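Long-range contact in cysteine synthase (PDB 5XEM), which probably makes L-cysteine and acetate from O-acetyl-L-serine and hydrogen sulfide, using pyridoxal 5'-phosphate as cofactor: residues L245-L259 against G268-D280. Residues are numbered along the deposited sequence; the frame is centred on the assembly and turned at random. Where two conformers were deposited one is given.
Sequences LVCEDDDAFEMMREL and GISTGATFKAALD. With CA (calcium ion), chain J; PLP (pyridoxal-5'-phosphate), chain D.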
loop_
_atom_site.group_PDB
_atom_site.type_symbol
_atom_site.label_atom_id
_atom_site.label_comp_id
_atom_site.label_asym_id
_atom_site.label_seq_id
_atom_site.Cartn_x
_atom_site.Cartn_y
_atom_site.Cartn_z
ATOM N N LEU A 245 2.970 -4.211 27.886
ATOM C CA LEU A 245 3.566 -5.349 27.209
ATOM C C LEU A 245 4.806 -4.857 26.473
ATOM O O LEU A 245 4.925 -3.664 26.169
ATOM C CB LEU A 245 2.582 -5.985 26.236
ATOM C CG LEU A 245 1.199 -6.335 26.818
ATOM C CD1 LEU A 245 0.299 -6.920 25.738
ATOM C CD2 LEU A 245 1.338 -7.283 28.001
ATOM N N VAL A 246 5.722 -5.781 26.233
ATOM C CA VAL A 246 6.946 -5.484 25.540
ATOM C C VAL A 246 7.264 -6.496 24.455
ATOM O O VAL A 246 6.717 -7.600 24.434
ATOM C CB VAL A 246 8.139 -5.406 26.512
ATOM C CG1 VAL A 246 7.855 -4.397 27.614
ATOM C CG2 VAL A 246 8.481 -6.799 27.079
ATOM N N CYS A 247 8.194 -6.115 23.576
ATOM C CA CYS A 247 8.731 -7.019 22.575
ATOM C C CYS A 247 10.191 -6.694 22.287
ATOM O O CYS A 247 10.562 -5.540 22.125
ATOM C CB CYS A 247 7.923 -6.936 21.290
ATOM S SG CYS A 247 8.348 -8.207 20.076
ATOM N N GLU A 248 11.018 -7.729 22.251
ATOM C CA GLU A 248 12.417 -7.610 21.833
ATOM C C GLU A 248 12.531 -7.388 20.317
ATOM O O GLU A 248 11.676 -7.798 19.549
ATOM C CB GLU A 248 13.219 -8.852 22.261
ATOM C CG GLU A 248 13.250 -9.097 23.780
ATOM C CD GLU A 248 14.296 -8.262 24.529
ATOM O OE1 GLU A 248 15.025 -7.456 23.913
ATOM O OE2 GLU A 248 14.406 -8.430 25.764
ATOM N N ASP A 249 13.602 -6.738 19.911
ATOM C CA ASP A 249 13.838 -6.448 18.494
ATOM C C ASP A 249 13.779 -7.716 17.640
ATOM O O ASP A 249 13.092 -7.740 16.632
ATOM C CB ASP A 249 15.209 -5.817 18.314
ATOM C CG ASP A 249 15.330 -4.416 18.905
ATOM O OD1 ASP A 249 14.282 -3.767 19.212
ATOM O OD2 ASP A 249 16.479 -3.954 19.032
ATOM N N ASP A 250 14.510 -8.767 18.036
ATOM C CA ASP A 250 14.591 -9.975 17.210
ATOM C C ASP A 250 13.234 -10.634 17.037
ATOM O O ASP A 250 12.877 -11.048 15.933
ATOM C CB ASP A 250 15.705 -10.978 17.694
ATOM C CG ASP A 250 15.579 -11.429 19.189
ATOM O OD1 ASP A 250 14.682 -10.938 19.927
ATOM O OD2 ASP A 250 16.391 -12.289 19.620
ATOM N N ASP A 251 12.456 -10.709 18.105
ATOM C CA ASP A 251 11.122 -11.305 18.056
ATOM C C ASP A 251 10.162 -10.503 17.155
ATOM O O ASP A 251 9.334 -11.097 16.444
ATOM C CB ASP A 251 10.529 -11.409 19.460
ATOM C CG ASP A 251 11.285 -12.370 20.355
ATOM O OD1 ASP A 251 11.944 -13.297 19.818
ATOM O OD2 ASP A 251 11.220 -12.198 21.597
ATOM N N ALA A 252 10.298 -9.175 17.163
ATOM C CA ALA A 252 9.477 -8.319 16.296
ATOM C C ALA A 252 9.746 -8.620 14.809
ATOM O O ALA A 252 8.811 -8.755 14.035
ATOM C CB ALA A 252 9.701 -6.828 16.604
ATOM N N PHE A 253 11.017 -8.710 14.428
ATOM C CA PHE A 253 11.393 -9.044 13.066
ATOM C C PHE A 253 10.916 -10.455 12.712
ATOM O O PHE A 253 10.370 -10.687 11.625
ATOM C CB PHE A 253 12.905 -8.910 12.854
ATOM C CG PHE A 253 13.352 -7.490 12.621
ATOM C CD1 PHE A 253 13.198 -6.902 11.373
ATOM C CD2 PHE A 253 13.865 -6.733 13.646
ATOM C CE1 PHE A 253 13.574 -5.583 11.155
ATOM C CE2 PHE A 253 14.255 -5.420 13.432
ATOM C CZ PHE A 253 14.117 -4.847 12.201
ATOM N N GLU A 254 11.103 -11.392 13.636
ATOM C CA GLU A 254 10.683 -12.770 13.390
ATOM C C GLU A 254 9.171 -12.852 13.107
ATOM O O GLU A 254 8.726 -13.545 12.176
ATOM C CB GLU A 254 11.085 -13.661 14.573
ATOM C CG GLU A 254 10.691 -15.119 14.387
ATOM C CD GLU A 254 11.298 -16.067 15.425
ATOM O OE1 GLU A 254 12.381 -15.767 15.978
ATOM O OE2 GLU A 254 10.678 -17.127 15.660
ATOM N N MET A 255 8.379 -12.141 13.899
ATOM C CA MET A 255 6.938 -12.178 13.774
ATOM C C MET A 255 6.461 -11.383 12.547
ATOM O O MET A 255 5.480 -11.768 11.931
ATOM C CB MET A 255 6.279 -11.670 15.060
ATOM C CG MET A 255 4.827 -12.047 15.228
ATOM S SD MET A 255 4.429 -13.803 14.975
ATOM C CE MET A 255 5.868 -14.601 15.686
ATOM N N MET A 256 7.147 -10.300 12.200
ATOM C CA MET A 256 6.861 -9.605 10.929
ATOM C C MET A 256 6.984 -10.618 9.776
ATOM O O MET A 256 6.130 -10.707 8.906
ATOM C CB MET A 256 7.856 -8.471 10.724
ATOM C CG MET A 256 7.645 -7.656 9.468
ATOM S SD MET A 256 8.879 -6.357 9.390
ATOM C CE MET A 256 8.649 -5.779 7.704
ATOM N N ARG A 257 8.057 -11.387 9.793
ATOM C CA ARG A 257 8.286 -12.390 8.747
ATOM C C ARG A 257 7.242 -13.508 8.772
ATOM O O ARG A 257 6.794 -13.943 7.717
ATOM C CB ARG A 257 9.693 -12.968 8.832
ATOM C CG ARG A 257 10.811 -11.996 8.487
ATOM C CD ARG A 257 12.162 -12.697 8.589
ATOM N NE ARG A 257 13.270 -11.758 8.788
ATOM C CZ ARG A 257 14.003 -11.613 9.894
ATOM N NH1 ARG A 257 13.780 -12.374 10.969
ATOM N NH2 ARG A 257 14.977 -10.714 9.924
ATOM N N GLU A 258 6.849 -13.969 9.956
ATOM C CA GLU A 258 5.886 -15.043 10.068
ATOM C C GLU A 258 4.529 -14.594 9.523
ATOM O O GLU A 258 3.824 -15.368 8.849
ATOM C CB GLU A 258 5.781 -15.496 11.526
ATOM C CG GLU A 258 5.127 -16.850 11.716
ATOM C CD GLU A 258 5.956 -17.995 11.176
ATOM O OE1 GLU A 258 7.060 -17.769 10.635
ATOM O OE2 GLU A 258 5.477 -19.141 11.276
ATOM N N LEU A 259 4.159 -13.335 9.792
ATOM C CA LEU A 259 2.890 -12.802 9.274
ATOM C C LEU A 259 2.854 -12.813 7.746
ATOM O O LEU A 259 1.838 -13.156 7.143
ATOM C CB LEU A 259 2.627 -11.379 9.808
ATOM C CG LEU A 259 2.112 -11.300 11.256
ATOM C CD1 LEU A 259 2.361 -9.900 11.831
ATOM C CD2 LEU A 259 0.638 -11.682 11.326
ATOM N N GLY A 268 4.554 -3.623 9.130
ATOM C CA GLY A 268 5.852 -3.116 9.527
ATOM C C GLY A 268 6.423 -3.828 10.752
ATOM O O GLY A 268 5.823 -4.753 11.296
ATOM N N ILE A 269 7.568 -3.336 11.208
ATOM C CA ILE A 269 8.277 -3.940 12.329
ATOM C C ILE A 269 7.437 -3.841 13.576
ATOM O O ILE A 269 7.354 -4.787 14.366
ATOM C CB ILE A 269 9.661 -3.304 12.552
ATOM C CG1 ILE A 269 10.530 -3.322 11.279
ATOM C CG2 ILE A 269 10.407 -4.044 13.671
ATOM C CD1 ILE A 269 11.653 -2.273 11.233
ATOM N N SER A 270 6.805 -2.687 13.780
ATOM C CA SER A 270 5.931 -2.516 14.943
ATOM C C SER A 270 4.725 -3.439 14.925
ATOM O O SER A 270 4.193 -3.776 15.994
ATOM C CB SER A 270 5.508 -1.048 15.141
ATOM O OG SER A 270 4.497 -0.644 14.248
ATOM N N THR A 271 4.252 -3.834 13.740
ATOM C CA THR A 271 3.174 -4.807 13.652
ATOM C C THR A 271 3.673 -6.175 14.143
ATOM O O THR A 271 2.940 -6.863 14.852
ATOM C CB THR A 271 2.630 -4.952 12.206
ATOM O OG1 THR A 271 2.040 -3.698 11.799
ATOM C CG2 THR A 271 1.621 -6.072 12.107
ATOM N N GLY A 272 4.895 -6.540 13.768
ATOM C CA GLY A 272 5.512 -7.759 14.299
ATOM C C GLY A 272 5.625 -7.714 15.815
ATOM O O GLY A 272 5.306 -8.686 16.492
ATOM N N ALA A 273 6.045 -6.578 16.336
ATOM C CA ALA A 273 6.189 -6.387 17.796
ATOM C C ALA A 273 4.866 -6.512 18.531
ATOM O O ALA A 273 4.762 -7.253 19.535
ATOM C CB ALA A 273 6.848 -5.045 18.068
ATOM N N THR A 274 3.844 -5.805 18.029
ATOM C CA THR A 274 2.522 -5.768 18.641
ATOM C C THR A 274 1.820 -7.119 18.547
ATOM O O THR A 274 1.214 -7.604 19.527
ATOM C CB THR A 274 1.663 -4.648 18.010
ATOM O OG1 THR A 274 2.382 -3.422 18.109
ATOM C CG2 THR A 274 0.307 -4.522 18.692
ATOM N N PHE A 275 1.973 -7.761 17.393
ATOM C CA PHE A 275 1.400 -9.061 17.174
ATOM C C PHE A 275 2.091 -10.098 18.062
ATOM O O PHE A 275 1.440 -10.956 18.622
ATOM C CB PHE A 275 1.491 -9.492 15.705
ATOM C CG PHE A 275 0.703 -10.716 15.412
ATOM C CD1 PHE A 275 -0.667 -10.637 15.248
ATOM C CD2 PHE A 275 1.317 -11.956 15.350
ATOM C CE1 PHE A 275 -1.402 -11.771 15.002
ATOM C CE2 PHE A 275 0.580 -13.106 15.112
ATOM C CZ PHE A 275 -0.781 -13.008 14.935
ATOM N N LYS A 276 3.398 -10.002 18.216
ATOM C CA LYS A 276 4.127 -10.945 19.072
ATOM C C LYS A 276 3.672 -10.794 20.529
ATOM O O LYS A 276 3.432 -11.787 21.227
ATOM C CB LYS A 276 5.634 -10.729 18.917
ATOM C CG LYS A 276 6.489 -11.395 19.975
ATOM C CD LYS A 276 6.387 -12.907 19.975
ATOM C CE LYS A 276 7.372 -13.466 21.001
ATOM N NZ LYS A 276 6.889 -14.776 21.516
ATOM N N ALA A 277 3.520 -9.553 20.971
ATOM C CA ALA A 277 3.034 -9.273 22.320
ATOM C C ALA A 277 1.621 -9.826 22.483
ATOM O O ALA A 277 1.258 -10.342 23.560
ATOM C CB ALA A 277 3.052 -7.781 22.593
ATOM N N ALA A 278 0.811 -9.731 21.430
ATOM C CA ALA A 278 -0.551 -10.269 21.465
ATOM C C ALA A 278 -0.572 -11.772 21.539
ATOM O O ALA A 278 -1.447 -12.342 22.207
ATOM C CB ALA A 278 -1.368 -9.813 20.262
ATOM N N LEU A 279 0.342 -12.409 20.818
ATOM C CA LEU A 279 0.449 -13.867 20.845
ATOM C C LEU A 279 0.891 -14.335 22.214
ATOM O O LEU A 279 0.392 -15.330 22.690
ATOM C CB LEU A 279 1.448 -14.362 19.829
ATOM C CG LEU A 279 0.950 -14.670 18.433
ATOM C CD1 LEU A 279 2.062 -15.363 17.638
ATOM C CD2 LEU A 279 -0.271 -15.575 18.468
ATOM N N ASP A 280 1.837 -13.627 22.834
ATOM C CA ASP A 280 2.276 -13.957 24.190
ATOM C C ASP A 280 1.126 -13.820 25.169
ATOM O O ASP A 280 0.937 -14.685 26.029
ATOM C CB ASP A 280 3.405 -13.045 24.652
ATOM C CG ASP A 280 4.694 -13.303 23.959
ATOM O OD1 ASP A 280 4.808 -14.326 23.250
ATOM O OD2 ASP A 280 5.621 -12.482 24.127
HETATM CA CA CA J . 15.387 -12.303 21.992
HETATM N N1 PLP D . 4.272 1.937 14.574
HETATM C C2 PLP D . 4.724 2.759 13.614
HETATM C C2A PLP D . 5.217 2.181 12.288
HETATM C C3 PLP D . 4.728 4.154 13.799
HETATM O O3 PLP D . 5.174 4.966 12.807
HETATM C C4 PLP D . 4.274 4.697 14.998
HETATM C C4A PLP D . 4.267 6.197 15.242
HETATM C C5 PLP D . 3.806 3.809 15.976
HETATM C C6 PLP D . 3.813 2.438 15.724
HETATM C C5A PLP D . 3.275 4.274 17.314
HETATM O O4P PLP D . 1.968 4.931 17.137
HETATM P P PLP D . 1.432 6.104 18.123
HETATM O O1P PLP D . 0.054 6.351 17.851
HETATM O O2P PLP D . 2.328 7.215 17.864
HETATM O O3P PLP D . 1.720 5.576 19.484
HETATM O O HOH W 1 7.116 -10.201 23.347
HETATM O O HOH W 2 10.063 -15.085 22.716
HETATM O O HOH W 3 14.247 -14.463 20.695
HETATM O O HOH W 4 13.340 -12.664 22.990
#
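Met255 of helix 249-259 is a knob set into a hole on helix 269-280, formed by Gly272, Phe275, Lys276 and Leu279. Its CB rests 3.4 Å from Gly272 O. CG, anti to the backbone N (chi1 -162°), meets the Phe275 ring at its edge and in its plane, 3.5 Å from CD2. A bend at chi2 (50°) then lays SD beside the same edge in a Met-aromatic contact, 3.9 Å from Leu279 CD1. Leu259 takes a face of this ring, with CD2 over its centre at 3.9 Å from the centroid; the ring is thus gripped from face and edge by one helix.

The helices cross nearly at right angles (97°), only 7.0 Å apart between axes. Gly272 makes this closeness possible, its CA lying 3.5 Å from Ala252 O in a CA-H...O contact, while Ala252 CB and Ala273 CB meet at 3.7 Å. At the N-terminal end of helix 269-280, Ile269 lays CG2 over a face of the Phe253 ring, displaced toward its rim.

No direct hydrogen bond joins the segments. Lys276, whose CG packs against Cys247 SG, ends in a salt bridge from NZ to Asp280 OD1 within its own helix, and one water links Val246 O to Asp280 OD2. Asp250 chelates a calcium ion through both carboxylate oxygens; Asp251 binds two of its waters.

Ser270 OG, at the start of helix 269-280, donates to N1 of the cofactor (2.6 Å). That helix packs on edge strand 245-247 and on strands 200-206, 174-178 and 31-36 of the mixed sheet, with helix 249-259 crossing over it.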